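Local coordinates for protein trilobed Protease (Pyrococcus furiosus, PDB 2GOP) that forms the seven-bladed beta-propeller domain of a trilobed protease, with an open Velcro topology, and probably controls passage of substrates to the protease core, at residues E25-V30 with K334-Y339; E211-K216 with Y247-K252; K98-A103 with R116-V121; F277-E282 with N286-D291. One frame throughout, in Å; residues are numbered along the deposited sequence.

Contacts 1, 2 and 3 each join two neighbouring blades of one propeller, whereas contact 4 lies inside a single blade, between the two strands of a hairpin. Contact 1 closes the ring, so the other three fall within the loop it spans; it and contact 4 are buried, contact 3 partly so, and contact 2 sits at the surface. Side chains carry the three blade-to-blade contacts: a tyrosine hydroxyl pair in contact 1, an edge-to-face aromatic pair in contact 2 and purely aliphatic tips in contact 3. Contact 4 adds backbone hydrogen bonds and a carboxylate oxygen gripped by two side chains. Contacts 2 and 4 touch each other, Ile248 CD1 lying 3.6 Å from Trp290 CZ3.

Contact 1 (E25-V30 with K334-Y339); sequences ELVAYV and KQLTDY
Tyr29 and Tyr339 approach from opposite directions and meet at the edges of their rings, each hydroxyl lying near the plane of the other ring. Their OH atoms are 2.6 Å apart in a hydrogen bond that either could donate, and behind it Tyr29 CE2 and Tyr339 CE2 pack at 3.8 Å. Val46 touches both rings, Leu326 packs on Tyr29 and Leu17 on Tyr339. This is the closure of a beta-propeller with open Velcro topology: the first blade, holding strand 26-35, and the last, holding strand 333-335, share no strand, and across this seam side chains do the joining. Tyr29 reaches the last blade because its CG lies between the backbone N and the carbonyl carbon (chi1 54°). Its OH also meets Thr337 CG2 at 3.4 Å, the methyl coming in obliquely to the ring. Thr337 can offer that methyl since its OG1 is held by Glu325 OE1 and Leu326 N; Glu325 OE1 is also bonded to the backbone N of Tyr339. The loop leaving strand 333-335 is further braced by Gln335, whose NE2 gives a 2.8 Å bond to Thr337 O, in the carbonyl plane. Toward the other end of the seam Leu50 touches both Val27 and Leu336, whose branches reach tip to tip, Val27 CG2 standing 4.1 Å from Leu336 CD1.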
# COMPACT_ATOMS: atom_id res chain seq x y z
N GLU A 25 6.47 -7.34 32.74
CA GLU A 25 6.42 -6.03 33.39
C GLU A 25 7.37 -5.04 32.72
O GLU A 25 7.65 -3.97 33.26
CB GLU A 25 6.74 -6.18 34.89
CG GLU A 25 5.66 -6.92 35.69
CD GLU A 25 4.63 -5.99 36.32
OE1 GLU A 25 4.23 -4.99 35.68
OE2 GLU A 25 4.21 -6.26 37.46
N LEU A 26 7.85 -5.40 31.54
CA LEU A 26 8.70 -4.52 30.73
C LEU A 26 7.92 -3.89 29.59
O LEU A 26 7.10 -4.55 28.94
CB LEU A 26 9.90 -5.29 30.16
CG LEU A 26 10.95 -5.76 31.17
CD1 LEU A 26 12.08 -6.47 30.45
CD2 LEU A 26 11.49 -4.59 32.00
N VAL A 27 8.20 -2.62 29.34
CA VAL A 27 7.80 -1.97 28.10
C VAL A 27 9.07 -1.46 27.44
O VAL A 27 10.06 -1.18 28.12
CB VAL A 27 6.80 -0.82 28.33
CG1 VAL A 27 5.56 -1.34 29.05
CG2 VAL A 27 7.44 0.31 29.12
N ALA A 28 9.06 -1.40 26.11
CA ALA A 28 10.14 -0.76 25.36
C ALA A 28 9.57 0.01 24.18
O ALA A 28 8.45 -0.24 23.72
CB ALA A 28 11.17 -1.78 24.88
N TYR A 29 10.38 0.95 23.70
CA TYR A 29 10.01 1.79 22.57
C TYR A 29 11.24 2.47 22.01
O TYR A 29 12.30 2.48 22.64
CB TYR A 29 8.96 2.84 22.99
CG TYR A 29 9.37 3.68 24.16
CD1 TYR A 29 9.16 3.23 25.46
CD2 TYR A 29 9.96 4.94 23.98
CE1 TYR A 29 9.52 3.99 26.54
CE2 TYR A 29 10.33 5.71 25.06
CZ TYR A 29 10.10 5.23 26.34
OH TYR A 29 10.46 5.99 27.43
N VAL A 30 11.08 3.06 20.83
CA VAL A 30 12.14 3.83 20.21
C VAL A 30 11.89 5.32 20.49
O VAL A 30 10.79 5.83 20.26
CB VAL A 30 12.22 3.56 18.68
CG1 VAL A 30 13.33 4.38 18.07
CG2 VAL A 30 12.45 2.08 18.41
N LYS A 334 -2.91 4.71 32.13
CA LYS A 334 -1.86 5.43 32.85
C LYS A 334 -0.85 5.95 31.83
O LYS A 334 -0.47 5.24 30.90
CB LYS A 334 -1.16 4.51 33.85
CG LYS A 334 -2.08 4.01 34.95
CD LYS A 334 -1.32 3.51 36.18
CE LYS A 334 -2.28 3.29 37.35
NZ LYS A 334 -1.57 3.06 38.66
N GLN A 335 -0.43 7.21 31.98
CA GLN A 335 0.58 7.78 31.11
C GLN A 335 1.96 7.44 31.65
O GLN A 335 2.25 7.71 32.82
CB GLN A 335 0.41 9.29 31.02
CG GLN A 335 1.27 9.92 29.93
CD GLN A 335 0.93 11.37 29.66
OE1 GLN A 335 -0.15 11.85 30.02
NE2 GLN A 335 1.85 12.08 29.01
N LEU A 336 2.82 6.88 30.79
CA LEU A 336 4.17 6.48 31.20
C LEU A 336 5.27 7.45 30.82
O LEU A 336 6.30 7.51 31.50
CB LEU A 336 4.51 5.10 30.64
CG LEU A 336 3.78 3.91 31.24
CD1 LEU A 336 4.41 2.63 30.72
CD2 LEU A 336 3.79 3.94 32.76
N THR A 337 5.11 8.17 29.71
CA THR A 337 6.12 9.13 29.26
C THR A 337 5.53 10.53 29.16
O THR A 337 4.33 10.70 28.96
CB THR A 337 6.75 8.73 27.90
OG1 THR A 337 5.76 8.79 26.86
CG2 THR A 337 7.33 7.33 27.94
N ASP A 338 6.40 11.53 29.30
CA ASP A 338 6.01 12.93 29.12
C ASP A 338 7.17 13.74 28.56
O ASP A 338 7.43 14.87 28.97
CB ASP A 338 5.49 13.52 30.44
CG ASP A 338 6.52 13.46 31.57
OD1 ASP A 338 7.61 12.88 31.38
OD2 ASP A 338 6.24 14.00 32.65
N TYR A 339 7.88 13.14 27.61
CA TYR A 339 9.12 13.71 27.08
C TYR A 339 8.92 15.14 26.62
O TYR A 339 9.71 16.03 26.93
CB TYR A 339 9.64 12.86 25.92
CG TYR A 339 10.30 11.57 26.36
CD1 TYR A 339 11.58 11.58 26.92
CD2 TYR A 339 9.66 10.34 26.21
CE1 TYR A 339 12.20 10.40 27.32
CE2 TYR A 339 10.26 9.17 26.61
CZ TYR A 339 11.54 9.20 27.17
OH TYR A 339 12.14 8.03 27.57

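Contact 2 (E211-K216 with Y247-K252); sequences EKMFEK and YIYDGK
Tyr249 projects from the end of strand 245-249 toward Phe214 and Met213, its CG anti to the backbone N (chi1 180°). Along this side chain, CB stands 4.4 Å from Phe214 CZ. CG then comes 3.8 Å from the same CZ, which lies over the centre of the tyrosine ring. CD1 and CE1 lie under that Phe214 CZ as well, while CD2 and CE2 share it with Met213 CE. The pair is an edge-to-face (T-shaped) stack: the rim of Phe214 points at one face of Tyr249, with ring planes 82° apart and centroids 5.1 Å from each other. On the CD2 side the ring meets Met213, whose CE is 3.6 Å from Tyr249 CD2 and 3.2 Å from Tyr249 CE2, a tight approach that is neither over the face nor at the edge. The methionine chain is bent at its last torsion, which swings the methyl toward the ring.

Both partners of Tyr249 come from consecutive residues because the outer strand 209-217 carries a classic beta bulge there, Met213 and Phe214 facing Ile202 together. That strand is the outermost of one propeller blade, and strand 245-249 belongs to the next; Val254 touches both aromatic rings, and Ile229 packs against Met213. The opposite face of Tyr249 is covered by its own chain, where the backbone N of Gly251 lies 3.5 Å above the ring plane, over its centre. An Asx turn carries the backbone back over the ring there, Asp250 OD1 accepting from Lys252 N at 3.0 Å, above the carboxylate plane.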
# COMPACT_ATOMS: atom_id res chain seq x y z
N GLU A 211 3.40 -26.97 3.74
CA GLU A 211 2.09 -27.47 3.40
C GLU A 211 1.25 -26.25 3.09
O GLU A 211 1.32 -25.26 3.81
CB GLU A 211 1.51 -28.17 4.63
CG GLU A 211 0.55 -29.24 4.35
CD GLU A 211 -0.04 -29.85 5.61
OE1 GLU A 211 0.50 -29.64 6.73
OE2 GLU A 211 -1.04 -30.55 5.47
N LYS A 212 0.44 -26.32 2.04
CA LYS A 212 -0.43 -25.19 1.73
C LYS A 212 -1.66 -25.26 2.63
O LYS A 212 -2.29 -26.32 2.76
CB LYS A 212 -0.82 -25.19 0.25
CG LYS A 212 -1.74 -24.02 -0.16
CD LYS A 212 -1.33 -23.41 -1.50
CE LYS A 212 -1.34 -24.41 -2.63
NZ LYS A 212 -0.94 -23.84 -3.95
N MET A 213 -1.99 -24.13 3.26
CA MET A 213 -3.20 -24.01 4.07
C MET A 213 -4.31 -23.32 3.30
O MET A 213 -5.49 -23.71 3.40
CB MET A 213 -2.91 -23.25 5.37
CG MET A 213 -2.15 -24.07 6.41
SD MET A 213 -1.85 -23.16 7.95
CE MET A 213 -3.46 -23.13 8.70
N PHE A 214 -3.94 -22.30 2.53
CA PHE A 214 -4.92 -21.51 1.77
C PHE A 214 -4.41 -21.21 0.38
O PHE A 214 -3.25 -20.84 0.20
CB PHE A 214 -5.24 -20.21 2.51
CG PHE A 214 -5.87 -20.42 3.85
CD1 PHE A 214 -7.20 -20.78 3.94
CD2 PHE A 214 -5.12 -20.30 5.02
CE1 PHE A 214 -7.79 -20.98 5.18
CE2 PHE A 214 -5.70 -20.51 6.26
CZ PHE A 214 -7.03 -20.86 6.34
N GLU A 215 -5.30 -21.36 -0.60
CA GLU A 215 -4.99 -21.13 -2.01
C GLU A 215 -5.75 -19.92 -2.55
O GLU A 215 -6.96 -19.87 -2.45
CB GLU A 215 -5.36 -22.38 -2.83
CG GLU A 215 -5.31 -22.21 -4.34
CD GLU A 215 -3.93 -21.86 -4.85
OE1 GLU A 215 -2.92 -22.21 -4.20
OE2 GLU A 215 -3.86 -21.23 -5.92
N LYS A 216 -5.02 -18.95 -3.10
CA LYS A 216 -5.62 -17.77 -3.71
C LYS A 216 -6.74 -17.16 -2.85
O LYS A 216 -7.92 -17.17 -3.23
CB LYS A 216 -6.14 -18.09 -5.11
CG LYS A 216 -6.42 -16.87 -5.95
CD LYS A 216 -7.15 -17.23 -7.24
CE LYS A 216 -7.77 -16.00 -7.87
NZ LYS A 216 -8.45 -16.34 -9.16
N TYR A 247 -10.02 -11.62 10.34
CA TYR A 247 -10.58 -12.96 10.34
C TYR A 247 -9.76 -13.85 11.25
O TYR A 247 -8.54 -13.65 11.42
CB TYR A 247 -10.60 -13.56 8.93
CG TYR A 247 -11.24 -12.68 7.89
CD1 TYR A 247 -10.50 -11.70 7.24
CD2 TYR A 247 -12.59 -12.81 7.58
CE1 TYR A 247 -11.09 -10.87 6.30
CE2 TYR A 247 -13.19 -11.99 6.64
CZ TYR A 247 -12.44 -11.02 5.99
OH TYR A 247 -13.03 -10.20 5.06
N ILE A 248 -10.43 -14.84 11.83
CA ILE A 248 -9.78 -15.81 12.69
C ILE A 248 -9.93 -17.19 12.09
O ILE A 248 -11.05 -17.61 11.81
CB ILE A 248 -10.40 -15.84 14.09
CG1 ILE A 248 -10.23 -14.50 14.79
CG2 ILE A 248 -9.78 -16.97 14.92
CD1 ILE A 248 -10.90 -14.47 16.16
N TYR A 249 -8.80 -17.90 11.92
CA TYR A 249 -8.79 -19.31 11.58
C TYR A 249 -8.52 -20.19 12.81
O TYR A 249 -7.47 -20.06 13.48
CB TYR A 249 -7.78 -19.60 10.45
CG TYR A 249 -7.72 -21.06 10.06
CD1 TYR A 249 -8.89 -21.75 9.69
CD2 TYR A 249 -6.53 -21.78 10.08
CE1 TYR A 249 -8.88 -23.09 9.36
CE2 TYR A 249 -6.51 -23.15 9.73
CZ TYR A 249 -7.69 -23.78 9.37
OH TYR A 249 -7.72 -25.12 9.04
N ASP A 250 -9.46 -21.09 13.10
CA ASP A 250 -9.44 -21.93 14.31
C ASP A 250 -9.19 -23.43 14.04
O ASP A 250 -9.33 -24.26 14.94
CB ASP A 250 -10.79 -21.79 15.04
CG ASP A 250 -11.99 -22.16 14.16
OD1 ASP A 250 -11.82 -22.34 12.92
OD2 ASP A 250 -13.10 -22.24 14.72
N GLY A 251 -8.85 -23.76 12.80
CA GLY A 251 -8.72 -25.16 12.38
C GLY A 251 -9.97 -25.70 11.70
O GLY A 251 -9.97 -26.84 11.19
N LYS A 252 -11.05 -24.91 11.69
CA LYS A 252 -12.32 -25.34 11.11
C LYS A 252 -12.80 -24.44 9.97
O LYS A 252 -13.01 -24.90 8.86
CB LYS A 252 -13.38 -25.41 12.20
CG LYS A 252 -13.06 -26.41 13.30
CD LYS A 252 -14.21 -26.44 14.29
CE LYS A 252 -14.01 -27.42 15.43
NZ LYS A 252 -15.20 -27.37 16.35

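Contact 3 (K98-A103 with R116-V121); sequences KKILEA and RKLLIV
Strands 98-103 and 117-121 run nearly parallel, 9° apart, with their axes 10.1 Å from each other, too far for backbone pairing, so that Ile100, Leu101, Leu118 and Ile120 fill the gap. The spacing is that of face-to-face sheet packing between adjacent blades of the beta-propeller: strand 96-103 is the outermost of one blade, strand 117-123 the second strand of the next. A classic beta bulge shapes the first strand, Ile100 and Leu101 both facing Ile87, and as a result two successive residues direct their side chains at the neighbouring blade. On the opposing strand Leu118 and Ile120, two positions apart, answer them in the ordinary way.

Leu101 and Ile120 reach toward each other tip to tip. Leu101 CD2 sits between two branches of the isoleucine, 3.8 Å from Ile120 CD1 and likewise 3.8 Å from Ile120 CG2. Ile100 crosses Leu118 at a slant, its CD1 meeting Leu118 CD2 at 3.9 Å. In Ile100 a chi1 of 67° tucks CG1 in over the backbone, flanked by N and C, and turns CD1 toward Leu118. Phe157 also touches Ile100, and Trp155, Ile106 and Leu109 touch Ile120, carrying the apolar packing on into the blade of strand 117-123. On the outer strand Glu102 is tied to Lys82 through OE2 and to Lys99 through OE1, the Lys99 NZ standing 2.7 Å from Glu102 OE1 and above the carboxylate plane.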
# COMPACT_ATOMS: atom_id res chain seq x y z
N LYS A 98 25.42 -8.36 20.85
CA LYS A 98 26.22 -8.65 19.68
C LYS A 98 25.38 -8.64 18.41
O LYS A 98 24.17 -8.89 18.45
CB LYS A 98 26.88 -10.03 19.81
CG LYS A 98 25.90 -11.17 20.05
CD LYS A 98 26.30 -12.43 19.30
CE LYS A 98 25.59 -13.67 19.85
NZ LYS A 98 24.19 -13.41 20.29
N LYS A 99 26.05 -8.35 17.30
CA LYS A 99 25.47 -8.47 15.98
C LYS A 99 25.33 -9.96 15.66
O LYS A 99 26.28 -10.72 15.85
CB LYS A 99 26.40 -7.79 14.98
CG LYS A 99 26.05 -7.89 13.52
CD LYS A 99 27.27 -7.45 12.69
CE LYS A 99 26.99 -7.49 11.20
NZ LYS A 99 28.21 -7.11 10.43
N ILE A 100 24.15 -10.39 15.21
CA ILE A 100 23.94 -11.79 14.83
C ILE A 100 23.70 -12.01 13.34
O ILE A 100 23.82 -13.14 12.86
CB ILE A 100 22.81 -12.44 15.64
CG1 ILE A 100 21.44 -11.84 15.28
CG2 ILE A 100 23.10 -12.33 17.11
CD1 ILE A 100 20.24 -12.71 15.67
N LEU A 101 23.39 -10.95 12.61
CA LEU A 101 23.05 -11.06 11.20
C LEU A 101 23.18 -9.73 10.48
O LEU A 101 22.98 -8.68 11.07
CB LEU A 101 21.61 -11.56 11.05
CG LEU A 101 21.12 -11.79 9.62
CD1 LEU A 101 21.46 -13.21 9.19
CD2 LEU A 101 19.64 -11.50 9.52
N GLU A 102 23.52 -9.81 9.20
CA GLU A 102 23.59 -8.67 8.31
C GLU A 102 22.68 -8.91 7.11
O GLU A 102 22.66 -10.00 6.54
CB GLU A 102 25.04 -8.49 7.84
CG GLU A 102 25.38 -7.09 7.40
CD GLU A 102 26.86 -6.89 7.15
OE1 GLU A 102 27.67 -7.56 7.83
OE2 GLU A 102 27.21 -6.06 6.29
N ALA A 103 21.92 -7.89 6.73
CA ALA A 103 21.05 -7.97 5.56
C ALA A 103 20.86 -6.59 4.95
O ALA A 103 21.11 -5.59 5.58
CB ALA A 103 19.71 -8.58 5.93
N ARG A 116 14.05 -18.23 22.68
CA ARG A 116 15.33 -18.74 22.22
C ARG A 116 15.46 -18.60 20.70
O ARG A 116 16.48 -18.12 20.21
CB ARG A 116 15.49 -20.20 22.67
CG ARG A 116 16.63 -20.95 22.05
CD ARG A 116 16.52 -22.45 22.34
NE ARG A 116 16.80 -23.21 21.13
CZ ARG A 116 15.93 -24.02 20.50
NH1 ARG A 116 14.72 -24.26 20.99
NH2 ARG A 116 16.32 -24.63 19.38
N LYS A 117 14.42 -19.00 19.96
CA LYS A 117 14.43 -18.84 18.50
C LYS A 117 13.89 -17.47 18.05
O LYS A 117 12.93 -16.94 18.62
CB LYS A 117 13.65 -19.95 17.82
CG LYS A 117 14.20 -21.35 18.14
CD LYS A 117 13.60 -22.42 17.22
CE LYS A 117 12.10 -22.64 17.42
NZ LYS A 117 11.73 -23.30 18.71
N LEU A 118 14.50 -16.96 16.99
CA LEU A 118 14.19 -15.65 16.46
C LEU A 118 13.94 -15.75 14.94
O LEU A 118 14.78 -16.27 14.20
CB LEU A 118 15.37 -14.73 16.78
CG LEU A 118 15.28 -13.22 16.61
CD1 LEU A 118 14.09 -12.62 17.36
CD2 LEU A 118 16.61 -12.60 17.06
N LEU A 119 12.76 -15.29 14.50
CA LEU A 119 12.41 -15.26 13.08
C LEU A 119 12.73 -13.89 12.50
O LEU A 119 12.18 -12.88 12.95
CB LEU A 119 10.93 -15.56 12.86
CG LEU A 119 10.45 -15.49 11.38
CD1 LEU A 119 11.15 -16.57 10.54
CD2 LEU A 119 8.93 -15.59 11.28
N ILE A 120 13.61 -13.88 11.50
CA ILE A 120 13.97 -12.67 10.77
C ILE A 120 13.52 -12.83 9.32
O ILE A 120 13.85 -13.82 8.66
CB ILE A 120 15.50 -12.44 10.78
CG1 ILE A 120 16.04 -12.45 12.22
CG2 ILE A 120 15.85 -11.12 10.08
CD1 ILE A 120 17.47 -12.84 12.31
N VAL A 121 12.77 -11.85 8.83
CA VAL A 121 12.38 -11.80 7.42
C VAL A 121 12.92 -10.51 6.78
O VAL A 121 12.82 -9.42 7.33
CB VAL A 121 10.85 -11.95 7.23
CG1 VAL A 121 10.50 -11.99 5.76
CG2 VAL A 121 10.35 -13.20 7.95

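Contact 4 (F277-E282 with N286-D291); sequences FTLFEE and NLYIWD
Glu281 and Tyr288 approach from opposite directions, the carboxylate turned 75° from the ring plane and lying at the ring's edge. Tyr288 OH donates to Glu281 OE1 at 2.6 Å, on the syn lone pair, the side of the other oxygen. From the anti side Asn286 ND2 reaches the same OE1 at 2.7 Å, with the amide and carboxylate planes 79° apart, so two bonds grip one oxygen. Asn286 OD1 in turn accepts from Gly300 N, which helps fix the amide's rotation. Leu279 crosses Tyr288 at about a right angle, Leu279 CB lying 3.9 Å from Tyr288 CE1.

These residues lie on one face of a beta hairpin, the two middle strands of a four-stranded propeller blade. Phe277 with Tyr288 and Leu279 with Asn286 are antiparallel hydrogen-bonded pairs, flanking the non-hydrogen-bonded pair of Thr278 and Leu287. Each hydrogen-bonded pair exchanges two backbone bonds, among them Tyr288 N to Phe277 O at 2.8 Å. The Phe277 and Tyr288 rings are nearly parallel, 23° apart, but slid so far that they barely overlap; what lies over one face of the phenylalanine is Tyr288 CB, in a CH-pi contact 3.9 Å from the ring centroid. At the edge of the Phe277 ring, CE1 meets Trp290 CB at 3.8 Å. On the other face of the hairpin Leu287 CD2 curls back to lie 3.4 Å from Phe277 O.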
# COMPACT_ATOMS: atom_id res chain seq x y z
N PHE A 277 -7.18 -4.48 18.32
CA PHE A 277 -7.10 -3.84 17.02
C PHE A 277 -7.49 -2.38 17.05
O PHE A 277 -8.22 -1.93 17.93
CB PHE A 277 -7.99 -4.58 16.02
CG PHE A 277 -9.44 -4.52 16.35
CD1 PHE A 277 -9.99 -5.39 17.28
CD2 PHE A 277 -10.26 -3.57 15.76
CE1 PHE A 277 -11.33 -5.32 17.60
CE2 PHE A 277 -11.61 -3.50 16.09
CZ PHE A 277 -12.13 -4.38 17.02
N THR A 278 -6.99 -1.66 16.06
CA THR A 278 -7.31 -0.25 15.88
C THR A 278 -8.28 -0.08 14.72
O THR A 278 -8.21 -0.80 13.72
CB THR A 278 -6.06 0.62 15.64
OG1 THR A 278 -5.36 0.16 14.49
CG2 THR A 278 -5.13 0.59 16.86
N LEU A 279 -9.20 0.87 14.89
CA LEU A 279 -10.16 1.26 13.86
C LEU A 279 -9.98 2.73 13.54
O LEU A 279 -9.70 3.53 14.43
CB LEU A 279 -11.59 1.04 14.36
CG LEU A 279 -12.49 0.01 13.68
CD1 LEU A 279 -11.78 -1.27 13.30
CD2 LEU A 279 -13.67 -0.25 14.60
N PHE A 280 -10.12 3.07 12.25
CA PHE A 280 -10.15 4.46 11.78
C PHE A 280 -11.61 4.91 11.74
O PHE A 280 -12.40 4.40 10.94
CB PHE A 280 -9.53 4.57 10.39
CG PHE A 280 -8.03 4.45 10.36
CD1 PHE A 280 -7.41 3.25 10.69
CD2 PHE A 280 -7.24 5.52 9.99
CE1 PHE A 280 -6.03 3.14 10.65
CE2 PHE A 280 -5.86 5.42 9.95
CZ PHE A 280 -5.26 4.22 10.28
N GLU A 281 -11.96 5.88 12.60
CA GLU A 281 -13.33 6.33 12.80
C GLU A 281 -13.38 7.84 12.90
O GLU A 281 -12.92 8.41 13.89
CB GLU A 281 -13.86 5.80 14.13
CG GLU A 281 -14.01 4.32 14.24
CD GLU A 281 -14.47 3.90 15.62
OE1 GLU A 281 -13.73 4.13 16.60
OE2 GLU A 281 -15.57 3.32 15.72
N GLU A 282 -13.92 8.51 11.88
CA GLU A 282 -14.28 9.93 11.98
C GLU A 282 -13.13 10.84 12.43
O GLU A 282 -13.30 11.72 13.29
CB GLU A 282 -15.46 10.09 12.94
CG GLU A 282 -16.73 9.36 12.48
CD GLU A 282 -17.59 10.22 11.57
OE1 GLU A 282 -17.12 10.60 10.48
OE2 GLU A 282 -18.74 10.52 11.96
N ASN A 286 -8.84 4.57 17.04
CA ASN A 286 -9.17 4.06 18.36
C ASN A 286 -8.76 2.61 18.53
O ASN A 286 -8.76 1.87 17.57
CB ASN A 286 -10.67 4.21 18.57
CG ASN A 286 -11.11 5.66 18.59
OD1 ASN A 286 -10.52 6.49 19.29
ND2 ASN A 286 -12.15 5.97 17.82
N LEU A 287 -8.44 2.21 19.77
CA LEU A 287 -8.01 0.85 20.09
C LEU A 287 -9.16 0.11 20.75
O LEU A 287 -9.75 0.62 21.73
CB LEU A 287 -6.83 0.88 21.07
CG LEU A 287 -5.67 -0.13 21.05
CD1 LEU A 287 -5.11 -0.26 22.48
CD2 LEU A 287 -5.97 -1.50 20.46
N TYR A 288 -9.44 -1.10 20.26
CA TYR A 288 -10.51 -1.95 20.78
C TYR A 288 -10.02 -3.34 21.12
O TYR A 288 -8.93 -3.75 20.72
CB TYR A 288 -11.62 -2.11 19.73
CG TYR A 288 -12.37 -0.85 19.43
CD1 TYR A 288 -11.95 0.02 18.42
CD2 TYR A 288 -13.50 -0.51 20.17
CE1 TYR A 288 -12.65 1.19 18.15
CE2 TYR A 288 -14.20 0.67 19.91
CZ TYR A 288 -13.78 1.50 18.90
OH TYR A 288 -14.47 2.67 18.66
N ILE A 289 -10.86 -4.08 21.85
CA ILE A 289 -10.64 -5.49 22.06
C ILE A 289 -11.89 -6.23 21.64
O ILE A 289 -13.02 -5.77 21.89
CB ILE A 289 -10.27 -5.81 23.54
CG1 ILE A 289 -9.84 -7.28 23.69
CG2 ILE A 289 -11.43 -5.48 24.49
CD1 ILE A 289 -9.62 -7.71 25.12
N TRP A 290 -11.68 -7.37 20.99
CA TRP A 290 -12.77 -8.26 20.63
C TRP A 290 -12.61 -9.57 21.39
O TRP A 290 -11.51 -10.15 21.45
CB TRP A 290 -12.78 -8.53 19.13
CG TRP A 290 -13.86 -9.46 18.71
CD1 TRP A 290 -15.12 -9.12 18.34
CD2 TRP A 290 -13.78 -10.89 18.64
NE1 TRP A 290 -15.83 -10.25 18.02
CE2 TRP A 290 -15.04 -11.34 18.19
CE3 TRP A 290 -12.77 -11.82 18.88
CZ2 TRP A 290 -15.32 -12.69 18.02
CZ3 TRP A 290 -13.04 -13.16 18.70
CH2 TRP A 290 -14.31 -13.59 18.27
N ASP A 291 -13.71 -10.02 21.99
CA ASP A 291 -13.73 -11.28 22.73
C ASP A 291 -15.05 -12.03 22.52
O ASP A 291 -15.45 -12.83 23.34
CB ASP A 291 -13.46 -11.02 24.22
CG ASP A 291 -14.63 -10.33 24.93
OD1 ASP A 291 -15.55 -9.81 24.25
OD2 ASP A 291 -14.61 -10.31 26.18